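Local coordinates for putative periplasmic protein (Wolinella succinogenes, PDB 3KN3) that is a putative periplasmic binding protein that probably captures a small ligand, perhaps an oxyanion such as tungstate for ABC-type uptake, and whose binding cleft can take up glutathione, at residues Val55-Val60 with Lys219-Phe224. Residues are numbered along the deposited sequence; the frame is centred on the assembly and turned at random.
Sequences VDVVFV and KGAKQF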
loop_
_atom_site.group_PDB
_atom_site.type_symbol
_atom_site.label_atom_id
_atom_site.label_comp_id
_atom_site.label_asym_id
_atom_site.label_seq_id
_atom_site.Cartn_x
_atom_site.Cartn_y
_atom_site.Cartn_z
ATOM N N VAL A 55 -20.348 10.324 1.724
ATOM C CA VAL A 55 -19.782 10.090 0.412
ATOM C C VAL A 55 -20.457 8.921 -0.290
ATOM O O VAL A 55 -21.316 8.254 0.281
ATOM C CB VAL A 55 -18.271 9.885 0.478
ATOM C CG1 VAL A 55 -17.578 11.191 0.841
ATOM C CG2 VAL A 55 -17.921 8.775 1.464
ATOM N N ASP A 56 -20.074 8.694 -1.539
ATOM C CA ASP A 56 -20.610 7.578 -2.300
ATOM C C ASP A 56 -19.712 6.358 -2.155
ATOM O O ASP A 56 -20.201 5.239 -2.049
ATOM C CB ASP A 56 -20.766 7.972 -3.765
ATOM C CG ASP A 56 -21.542 9.282 -3.936
ATOM O OD1 ASP A 56 -22.659 9.390 -3.359
ATOM O OD2 ASP A 56 -21.030 10.195 -4.636
ATOM N N VAL A 57 -18.399 6.594 -2.145
ATOM C CA VAL A 57 -17.410 5.533 -1.997
ATOM C C VAL A 57 -16.267 5.937 -1.088
ATOM O O VAL A 57 -16.001 7.114 -0.879
ATOM C CB VAL A 57 -16.759 5.103 -3.340
ATOM C CG1 VAL A 57 -17.768 4.460 -4.242
ATOM C CG2 VAL A 57 -16.081 6.293 -4.003
ATOM N N VAL A 58 -15.565 4.915 -0.619
ATOM C CA VAL A 58 -14.496 5.033 0.346
ATOM C C VAL A 58 -13.262 4.344 -0.256
ATOM O O VAL A 58 -13.382 3.332 -0.949
ATOM C CB VAL A 58 -14.952 4.392 1.687
ATOM C CG1 VAL A 58 -13.902 3.497 2.247
ATOM C CG2 VAL A 58 -15.364 5.469 2.685
ATOM N N PHE A 59 -12.082 4.909 -0.036
ATOM C CA PHE A 59 -10.887 4.410 -0.707
ATOM C C PHE A 59 -9.700 4.426 0.236
ATOM O O PHE A 59 -9.102 5.474 0.472
ATOM C CB PHE A 59 -10.583 5.263 -1.924
ATOM C CG PHE A 59 -9.582 4.663 -2.854
ATOM C CD1 PHE A 59 -9.503 3.292 -3.021
ATOM C CD2 PHE A 59 -8.723 5.469 -3.580
ATOM C CE1 PHE A 59 -8.575 2.726 -3.912
ATOM C CE2 PHE A 59 -7.795 4.918 -4.466
ATOM C CZ PHE A 59 -7.728 3.541 -4.636
ATOM N N VAL A 60 -9.357 3.259 0.769
ATOM C CA VAL A 60 -8.419 3.193 1.878
ATOM C C VAL A 60 -7.362 2.105 1.717
ATOM O O VAL A 60 -7.278 1.417 0.689
ATOM C CB VAL A 60 -9.154 2.999 3.229
ATOM C CG1 VAL A 60 -10.067 4.200 3.529
ATOM C CG2 VAL A 60 -9.956 1.684 3.235
ATOM N N LYS A 219 -25.409 3.868 -7.721
ATOM C CA LYS A 219 -25.210 3.668 -9.141
ATOM C C LYS A 219 -23.843 4.176 -9.566
ATOM O O LYS A 219 -23.054 3.434 -10.158
ATOM C CB LYS A 219 -26.320 4.342 -9.939
ATOM C CG LYS A 219 -27.576 3.497 -9.968
ATOM C CD LYS A 219 -28.708 4.153 -10.738
ATOM C CE LYS A 219 -29.937 3.225 -10.794
ATOM N NZ LYS A 219 -31.002 3.855 -11.610
ATOM N N GLY A 220 -23.557 5.433 -9.228
ATOM C CA GLY A 220 -22.275 6.024 -9.532
ATOM C C GLY A 220 -21.141 5.202 -8.945
ATOM O O GLY A 220 -20.115 5.006 -9.585
ATOM N N ALA A 221 -21.331 4.712 -7.724
ATOM C CA ALA A 221 -20.309 3.908 -7.064
ATOM C C ALA A 221 -20.043 2.594 -7.803
ATOM O O ALA A 221 -18.890 2.238 -8.087
ATOM C CB ALA A 221 -20.704 3.644 -5.603
ATOM N N LYS A 222 -21.111 1.867 -8.118
ATOM C CA LYS A 222 -20.965 0.597 -8.814
ATOM C C LYS A 222 -20.342 0.783 -10.213
ATOM O O LYS A 222 -19.535 -0.034 -10.674
ATOM C CB LYS A 222 -22.317 -0.121 -8.885
ATOM C CG LYS A 222 -22.345 -1.325 -9.782
ATOM C CD LYS A 222 -21.873 -2.594 -9.091
ATOM C CE LYS A 222 -21.957 -3.789 -10.057
ATOM N NZ LYS A 222 -23.142 -3.695 -10.995
ATOM N N GLN A 223 -20.695 1.874 -10.879
ATOM C CA GLN A 223 -20.122 2.149 -12.189
ATOM C C GLN A 223 -18.605 2.324 -12.110
ATOM O O GLN A 223 -17.850 1.748 -12.891
ATOM C CB GLN A 223 -20.763 3.384 -12.800
ATOM C CG GLN A 223 -20.254 3.719 -14.183
ATOM C CD GLN A 223 -20.797 5.052 -14.688
ATOM O OE1 GLN A 223 -22.008 5.223 -14.825
ATOM N NE2 GLN A 223 -19.900 6.006 -14.948
ATOM N N PHE A 224 -18.160 3.118 -11.150
ATOM C CA PHE A 224 -16.740 3.338 -10.970
ATOM C C PHE A 224 -16.012 2.045 -10.638
ATOM O O PHE A 224 -14.934 1.774 -11.156
ATOM C CB PHE A 224 -16.518 4.347 -9.859
ATOM C CG PHE A 224 -15.086 4.598 -9.571
ATOM C CD1 PHE A 224 -14.272 5.176 -10.527
ATOM C CD2 PHE A 224 -14.548 4.266 -8.346
ATOM C CE1 PHE A 224 -12.943 5.422 -10.262
ATOM C CE2 PHE A 224 -13.219 4.511 -8.074
ATOM C CZ PHE A 224 -12.416 5.088 -9.033
#
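Val57 and Ala221 make the main touch between strand 57-60 and helix 218-229, methyl against methyl, with Val57 CG1 3.3 Å from Ala221 CB. The same valine branch lies 3.8 Å from Ala221 CA, so it rests against the alpha carbon as well as the methyl. It gets there because Val57 CG1 stands opposite its own carbonyl carbon and beside the backbone N (chi1 -66°), which turns it to the helix. Ala221 CB also sits 3.9 Å from the carbonyl oxygen Asp56 O, a plain van der Waals neighbour. The small alanine lets helix and chain come close: Asp56 CA and Ala221 CA are 6.0 Å apart.

Around this buried apolar touch, Ala221 also meets Ala207 of strand 202-208, and Val57 packs on Met9 of strand 6-12. Phe224, one turn further along the helix, extends over the same side of the sheet onto Leu7 and Ile205 and meets the ring of Tyr28 edge-to-face. The Asp56 carboxylate bridges strand 6-12 and the start of the helix: OD2 accepts from Arg8 N, and OD1 accepts from Asp217 N, just before the helix, and also hydrogen-bonds a glycerol, probably from the crystallisation liquor. Asp217 OD1 in turn binds Gly220 N in the first turn of the helix. The backbone of strand 57-60 is hydrogen-bonded between parallel strand 6-12 and antiparallel strand 202-208. A helix laid against a central mixed sheet in this way is the alpha/beta layering of a lobe of the periplasmic binding protein fold.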